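Local coordinates for tubulin-like protein CetZ1 (Haloferax volcanii, PDB 4B46) that binds GTP as a tubulin-like cytoskeletal GTPase and controls cell shape, being essential for the rod-shaped cells that swim efficiently, at residues A[107-117]-A[146-157]. Sequence-based numbering, arbitrary orientation.
Sequences LGGGTGSGGAP and YTLNAARSFQTF. With GDP (guanosine-5'-diphosphate), chain B.
L107 reaches across to helix 146-157 and fits among A150, S153, F154 and F157. Its CB lies 4.0 Å from A150 CB. CG sits near S153 OG, and there the chain forks. CD1 goes to the backbone of F154, while L107 CD2 lies against S153 OG at 3.4 Å and meets CD2 of the F157 ring at 3.8 Å. The L107 and F157 side chains cross at about a right angle. F157 has CG anti to its backbone N (chi1 -156°), which brings one ring face under A116 CB in a CH-pi contact, 4.2 Å from the centroid. P117 CG packs on F157 CB. With an alanine here in place of the F157 ring, a gap is likely to open beside L107, and the A116 methyl would probably lose its aromatic partner.

S153 OG joins the nearly parallel helices by donating to S113 O at 2.8 Å, in the carbonyl plane and on a lone pair. S113 OG in turn donates to L107 O of its own segment, tying the loop to the helix that follows, and also bonds N72 ND2. Closer to the nucleotide, N149 ND2 gives a hydrogen bond of 3.2 Å to G108 O from above the carbonyl plane; A70 O is its other acceptor. The same G108 O lies at the edge of the Y146 ring.

The loop held this way carries the tubulin signature motif, GGGTGSG, the T4 loop of the tubulin/FtsZ family. At G108 and G109 a CB would clash with GDP. The amides of G110 and T111 bond GDP O1B, and that of G112 bonds O3B. The start of helix 111-126 thus faces the beta-phosphate, and its dipole probably helps offset the negative charge.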
ATOM      1  N   LEU A 107      -2.960 -10.480   2.764  1.00 14.56           N
ATOM      2  CA  LEU A 107      -2.663 -11.652   1.946  1.00 18.01           C
ATOM      3  C   LEU A 107      -2.870 -12.969   2.701  1.00 14.32           C
ATOM      4  O   LEU A 107      -2.856 -14.038   2.102  1.00 17.08           O
ATOM      5  CB  LEU A 107      -1.246 -11.569   1.366  1.00 12.94           C
ATOM      6  CG  LEU A 107      -0.984 -10.327   0.508  1.00 13.33           C
ATOM      7  CD1 LEU A 107       0.309 -10.497  -0.239  1.00 19.35           C
ATOM      8  CD2 LEU A 107      -2.127 -10.073  -0.467  1.00 16.21           C
ATOM      9  N   GLY A 108      -3.088 -12.880   4.006  1.00 15.39           N
ATOM     10  CA  GLY A 108      -3.134 -14.071   4.846  1.00 13.06           C
ATOM     11  C   GLY A 108      -4.477 -14.782   4.918  1.00 15.49           C
ATOM     12  O   GLY A 108      -4.542 -15.909   5.422  1.00 16.88           O
ATOM     13  N   GLY A 109      -5.536 -14.141   4.417  1.00 15.26           N
ATOM     14  CA  GLY A 109      -6.890 -14.671   4.544  1.00 16.59           C
ATOM     15  C   GLY A 109      -7.422 -15.385   3.310  1.00 18.64           C
ATOM     16  O   GLY A 109      -6.688 -16.086   2.630  1.00 20.52           O
ATOM     17  N   GLY A 110      -8.711 -15.219   3.021  1.00 19.64           N
ATOM     18  CA  GLY A 110      -9.320 -15.913   1.902  1.00 14.31           C
ATOM     19  C   GLY A 110      -9.870 -15.021   0.795  1.00 14.01           C
ATOM     20  O   GLY A 110      -9.590 -15.234  -0.380  1.00 17.31           O
ATOM     21  N   THR A 111     -10.669 -14.032   1.172  1.00 13.99           N
ATOM     22  CA  THR A 111     -11.359 -13.197   0.199  1.00 13.92           C
ATOM     23  C   THR A 111     -10.377 -12.283  -0.531  1.00 15.56           C
ATOM     24  O   THR A 111     -10.282 -12.313  -1.763  1.00 16.35           O
ATOM     25  CB  THR A 111     -12.467 -12.380   0.882  1.00 17.05           C
ATOM     26  OG1 THR A 111     -13.474 -13.278   1.350  1.00 18.47           O
ATOM     27  CG2 THR A 111     -13.117 -11.407  -0.086  1.00 15.89           C
ATOM     28  N   GLY A 112      -9.632 -11.496   0.238  1.00 18.43           N
ATOM     29  CA  GLY A 112      -8.648 -10.589  -0.333  1.00 16.56           C
ATOM     30  C   GLY A 112      -7.480 -11.344  -0.938  1.00 13.90           C
ATOM     31  O   GLY A 112      -7.039 -11.046  -2.037  1.00 14.43           O
ATOM     32  N   SER A 113      -6.990 -12.333  -0.201  1.00 12.28           N
ATOM     33  CA  SER A 113      -5.860 -13.147  -0.629  1.00 13.53           C
ATOM     34  C   SER A 113      -6.082 -13.747  -2.023  1.00 19.50           C
ATOM     35  O   SER A 113      -5.208 -13.676  -2.893  1.00 20.57           O
ATOM     36  CB  SER A 113      -5.635 -14.256   0.405  1.00 15.70           C
ATOM     37  OG  SER A 113      -4.616 -15.149   0.006  1.00 23.25           O
ATOM     38  N   GLY A 114      -7.250 -14.349  -2.233  1.00 17.43           N
ATOM     39  CA  GLY A 114      -7.560 -14.937  -3.526  1.00 17.27           C
ATOM     40  C   GLY A 114      -8.094 -13.954  -4.558  1.00 15.99           C
ATOM     41  O   GLY A 114      -7.818 -14.094  -5.750  1.00 17.50           O
ATOM     42  N   GLY A 115      -8.861 -12.964  -4.111  1.00 15.09           N
ATOM     43  CA  GLY A 115      -9.547 -12.063  -5.029  1.00 14.33           C
ATOM     44  C   GLY A 115      -8.761 -10.857  -5.522  1.00 20.53           C
ATOM     45  O   GLY A 115      -8.977 -10.399  -6.651  1.00 17.15           O
ATOM     46  N   ALA A 116      -7.860 -10.332  -4.693  1.00 16.87           N
ATOM     47  CA  ALA A 116      -7.069  -9.171  -5.114  1.00 13.47           C
ATOM     48  C   ALA A 116      -6.277  -9.398  -6.408  1.00 13.80           C
ATOM     49  O   ALA A 116      -6.323  -8.553  -7.294  1.00 15.73           O
ATOM     50  CB  ALA A 116      -6.170  -8.649  -3.981  1.00 11.44           C
ATOM     51  N   PRO A 117      -5.569 -10.541  -6.540  1.00 17.71           N
ATOM     52  CA  PRO A 117      -4.849 -10.742  -7.805  1.00 17.09           C
ATOM     53  C   PRO A 117      -5.779 -10.905  -9.004  1.00 17.94           C
ATOM     54  O   PRO A 117      -5.409 -10.530 -10.122  1.00 16.05           O
ATOM     55  CB  PRO A 117      -4.091 -12.053  -7.577  1.00 18.46           C
ATOM     56  CG  PRO A 117      -4.009 -12.192  -6.106  1.00 17.60           C
ATOM     57  CD  PRO A 117      -5.292 -11.635  -5.590  1.00 16.29           C
ATOM     58  N   TYR A 146      -2.161 -18.983   7.608  1.00 19.42           N
ATOM     59  CA  TYR A 146      -2.149 -17.599   7.149  1.00 18.06           C
ATOM     60  C   TYR A 146      -0.850 -17.263   6.442  1.00 17.79           C
ATOM     61  O   TYR A 146      -0.855 -16.555   5.444  1.00 14.28           O
ATOM     62  CB  TYR A 146      -2.473 -16.648   8.305  1.00 17.61           C
ATOM     63  CG  TYR A 146      -3.699 -17.159   9.033  1.00 17.51           C
ATOM     64  CD1 TYR A 146      -4.980 -16.987   8.494  1.00 18.74           C
ATOM     65  CD2 TYR A 146      -3.573 -17.881  10.209  1.00 18.46           C
ATOM     66  CE1 TYR A 146      -6.114 -17.500   9.146  1.00 18.59           C
ATOM     67  CE2 TYR A 146      -4.689 -18.395  10.861  1.00 18.97           C
ATOM     68  CZ  TYR A 146      -5.950 -18.200  10.331  1.00 24.33           C
ATOM     69  OH  TYR A 146      -7.031 -18.721  11.002  1.00 28.43           O
ATOM     70  N   THR A 147       0.255 -17.809   6.937  1.00 18.10           N
ATOM     71  CA  THR A 147       1.543 -17.643   6.275  1.00 17.31           C
ATOM     72  C   THR A 147       1.525 -18.287   4.882  1.00 19.26           C
ATOM     73  O   THR A 147       1.998 -17.694   3.908  1.00 17.17           O
ATOM     74  CB  THR A 147       2.667 -18.267   7.118  1.00 19.38           C
ATOM     75  OG1 THR A 147       2.599 -17.729   8.441  1.00 22.40           O
ATOM     76  CG2 THR A 147       4.025 -17.960   6.519  1.00 21.02           C
ATOM     77  N   LEU A 148       0.980 -19.500   4.803  1.00 16.29           N
ATOM     78  CA  LEU A 148       0.847 -20.212   3.529  1.00 21.19           C
ATOM     79  C   LEU A 148      -0.042 -19.460   2.538  1.00 18.53           C
ATOM     80  O   LEU A 148       0.312 -19.327   1.365  1.00 17.72           O
ATOM     81  CB  LEU A 148       0.312 -21.631   3.745  1.00 17.38           C
ATOM     82  CG  LEU A 148       0.105 -22.524   2.512  1.00 24.00           C
ATOM     83  CD1 LEU A 148       1.372 -22.652   1.677  1.00 19.40           C
ATOM     84  CD2 LEU A 148      -0.406 -23.918   2.919  1.00 27.23           C
ATOM     85  N   ASN A 149      -1.199 -18.986   2.995  1.00 15.12           N
ATOM     86  CA  ASN A 149      -2.058 -18.180   2.127  1.00 14.54           C
ATOM     87  C   ASN A 149      -1.318 -16.977   1.577  1.00 18.73           C
ATOM     88  O   ASN A 149      -1.452 -16.648   0.402  1.00 15.58           O
ATOM     89  CB  ASN A 149      -3.308 -17.700   2.855  1.00 14.32           C
ATOM     90  CG  ASN A 149      -4.336 -18.803   3.032  1.00 25.09           C
ATOM     91  OD1 ASN A 149      -4.255 -19.847   2.395  1.00 20.97           O
ATOM     92  ND2 ASN A 149      -5.309 -18.567   3.897  1.00 15.13           N
ATOM     93  N   ALA A 150      -0.519 -16.329   2.426  1.00 18.81           N
ATOM     94  CA  ALA A 150       0.166 -15.109   2.022  1.00 16.68           C
ATOM     95  C   ALA A 150       1.219 -15.416   0.974  1.00 19.73           C
ATOM     96  O   ALA A 150       1.369 -14.683  -0.012  1.00 21.06           O
ATOM     97  CB  ALA A 150       0.795 -14.424   3.223  1.00 14.33           C
ATOM     98  N   ALA A 151       1.941 -16.504   1.200  1.00 14.53           N
ATOM     99  CA  ALA A 151       2.964 -16.972   0.277  1.00 17.75           C
ATOM    100  C   ALA A 151       2.363 -17.217  -1.113  1.00 23.71           C
ATOM    101  O   ALA A 151       2.880 -16.728  -2.114  1.00 21.29           O
ATOM    102  CB  ALA A 151       3.609 -18.252   0.817  1.00 17.10           C
ATOM    103  N   ARG A 152       1.268 -17.973  -1.167  1.00 18.59           N
ATOM    104  CA  ARG A 152       0.585 -18.237  -2.438  1.00 20.59           C
ATOM    105  C   ARG A 152      -0.011 -16.993  -3.077  1.00 18.62           C
ATOM    106  O   ARG A 152       0.087 -16.805  -4.287  1.00 23.69           O
ATOM    107  CB  ARG A 152      -0.505 -19.280  -2.253  1.00 17.28           C
ATOM    108  CG  ARG A 152       0.044 -20.638  -1.947  1.00 18.51           C
ATOM    109  CD  ARG A 152      -1.083 -21.625  -1.773  1.00 27.05           C
ATOM    110  NE  ARG A 152      -0.605 -22.994  -1.709  1.00 27.66           N
ATOM    111  CZ  ARG A 152      -1.191 -23.945  -0.990  1.00 26.77           C
ATOM    112  NH1 ARG A 152      -2.267 -23.664  -0.266  1.00 28.66           N
ATOM    113  NH2 ARG A 152      -0.696 -25.168  -0.992  1.00 27.44           N
ATOM    114  N   SER A 153      -0.625 -16.144  -2.263  1.00 16.70           N
ATOM    115  CA  SER A 153      -1.221 -14.907  -2.755  1.00 18.72           C
ATOM    116  C   SER A 153      -0.145 -13.955  -3.295  1.00 19.94           C
ATOM    117  O   SER A 153      -0.304 -13.349  -4.370  1.00 15.53           O
ATOM    118  CB  SER A 153      -2.017 -14.229  -1.635  1.00 15.15           C
ATOM    119  OG  SER A 153      -2.657 -13.041  -2.082  1.00 20.40           O
ATOM    120  N   PHE A 154       0.947 -13.831  -2.549  1.00 17.03           N
ATOM    121  CA  PHE A 154       2.051 -12.966  -2.963  1.00 15.63           C
ATOM    122  C   PHE A 154       2.570 -13.336  -4.356  1.00 17.16           C
ATOM    123  O   PHE A 154       2.771 -12.464  -5.197  1.00 17.89           O
ATOM    124  CB  PHE A 154       3.207 -12.985  -1.949  1.00 16.43           C
ATOM    125  CG  PHE A 154       4.450 -12.289  -2.457  1.00 19.07           C
ATOM    126  CD1 PHE A 154       4.597 -10.922  -2.317  1.00 22.99           C
ATOM    127  CD2 PHE A 154       5.445 -13.004  -3.113  1.00 23.28           C
ATOM    128  CE1 PHE A 154       5.729 -10.268  -2.813  1.00 19.82           C
ATOM    129  CE2 PHE A 154       6.578 -12.359  -3.610  1.00 24.27           C
ATOM    130  CZ  PHE A 154       6.713 -10.991  -3.463  1.00 20.85           C
ATOM    131  N   GLN A 155       2.787 -14.630  -4.589  1.00 21.40           N
ATOM    132  CA  GLN A 155       3.313 -15.108  -5.866  1.00 20.96           C
ATOM    133  C   GLN A 155       2.452 -14.620  -7.025  1.00 23.95           C
ATOM    134  O   GLN A 155       2.972 -14.184  -8.046  1.00 25.41           O
ATOM    135  CB  GLN A 155       3.362 -16.639  -5.905  1.00 22.85           C
ATOM    136  CG  GLN A 155       4.228 -17.282  -4.842  1.00 49.04           C
ATOM    137  CD  GLN A 155       5.707 -17.180  -5.149  1.00 67.35           C
ATOM    138  OE1 GLN A 155       6.451 -16.490  -4.454  1.00 73.23           O
ATOM    139  NE2 GLN A 155       6.144 -17.878  -6.192  1.00 75.57           N
ATOM    140  N   THR A 156       1.136 -14.692  -6.853  1.00 19.84           N
ATOM    141  CA  THR A 156       0.215 -14.337  -7.932  1.00 18.05           C
ATOM    142  C   THR A 156       0.038 -12.833  -8.024  1.00 16.52           C
ATOM    143  O   THR A 156       0.086 -12.258  -9.114  1.00 20.43           O
ATOM    144  CB  THR A 156      -1.169 -14.985  -7.727  1.00 21.67           C
ATOM    145  OG1 THR A 156      -1.001 -16.381  -7.485  1.00 29.30           O
ATOM    146  CG2 THR A 156      -2.046 -14.796  -8.971  1.00 19.49           C
ATOM    147  N   PHE A 157      -0.179 -12.199  -6.875  1.00 13.67           N
ATOM    148  CA  PHE A 157      -0.413 -10.750  -6.813  1.00 16.04           C
ATOM    149  C   PHE A 157       0.731  -9.946  -7.454  1.00 22.46           C
ATOM    150  O   PHE A 157       0.492  -9.000  -8.217  1.00 18.10           O
ATOM    151  CB  PHE A 157      -0.570 -10.334  -5.347  1.00 13.85           C
ATOM    152  CG  PHE A 157      -1.355  -9.070  -5.138  1.00 13.23           C
ATOM    153  CD1 PHE A 157      -1.990  -8.434  -6.192  1.00 16.57           C
ATOM    154  CD2 PHE A 157      -1.482  -8.536  -3.868  1.00 15.61           C
ATOM    155  CE1 PHE A 157      -2.726  -7.274  -5.983  1.00 16.20           C
ATOM    156  CE2 PHE A 157      -2.209  -7.374  -3.653  1.00 21.13           C
ATOM    157  CZ  PHE A 157      -2.828  -6.738  -4.722  1.00 15.55           C
TER
HETATM  158  PB  GDP B1368     -10.326 -11.837   4.200  1.00 19.24           P
HETATM  159  O1B GDP B1368     -10.749 -13.268   4.026  1.00 17.26           O
HETATM  160  O2B GDP B1368     -11.501 -10.913   4.429  1.00 17.24           O
HETATM  161  O3B GDP B1368      -9.535 -11.433   2.983  1.00 16.32           O
HETATM  162  O3A GDP B1368      -9.393 -11.864   5.498  1.00 18.80           O
HETATM  163  PA  GDP B1368      -9.033 -10.578   6.377  1.00 18.22           P
HETATM  164  O1A GDP B1368      -8.877  -9.353   5.540  1.00 17.92           O
HETATM  165  O2A GDP B1368     -10.044 -10.415   7.478  1.00 15.31           O
HETATM  166  O5' GDP B1368      -7.627 -11.050   7.015  1.00 17.34           O
HETATM  167  C5' GDP B1368      -6.546 -11.305   6.116  1.00 15.23           C
HETATM  168  C4' GDP B1368      -5.238 -10.912   6.778  1.00 16.55           C
HETATM  169  O4' GDP B1368      -5.179  -9.504   6.929  1.00 16.17           O
HETATM  170  C3' GDP B1368      -5.143 -11.421   8.203  1.00 15.26           C
HETATM  171  O3' GDP B1368      -4.558 -12.715   8.168  1.00 23.00           O
HETATM  172  C2' GDP B1368      -4.263 -10.401   8.910  1.00 18.14           C
HETATM  173  O2' GDP B1368      -2.883 -10.656   8.639  1.00 16.77           O
HETATM  174  C1' GDP B1368      -4.530  -9.129   8.165  1.00 19.09           C
HETATM  175  N9  GDP B1368      -5.501  -8.196   8.752  1.00 15.59           N
HETATM  176  C8  GDP B1368      -6.779  -8.450   9.099  1.00 19.04           C
HETATM  177  N7  GDP B1368      -7.388  -7.310   9.522  1.00 22.24           N
HETATM  178  C5  GDP B1368      -6.486  -6.303   9.406  1.00 22.37           C
HETATM  179  C6  GDP B1368      -6.459  -4.845   9.649  1.00 20.25           C
HETATM  180  O6  GDP B1368      -7.466  -4.232  10.091  1.00 18.50           O
HETATM  181  N1  GDP B1368      -5.314  -4.201   9.392  1.00 18.24           N
HETATM  182  C2  GDP B1368      -4.210  -4.812   8.926  1.00 18.79           C
HETATM  183  N2  GDP B1368      -3.096  -4.073   8.710  1.00 19.67           N
HETATM  184  N3  GDP B1368      -4.161  -6.138   8.670  1.00 20.38           N
HETATM  185  C4  GDP B1368      -5.252  -6.904   8.886  1.00 20.12           C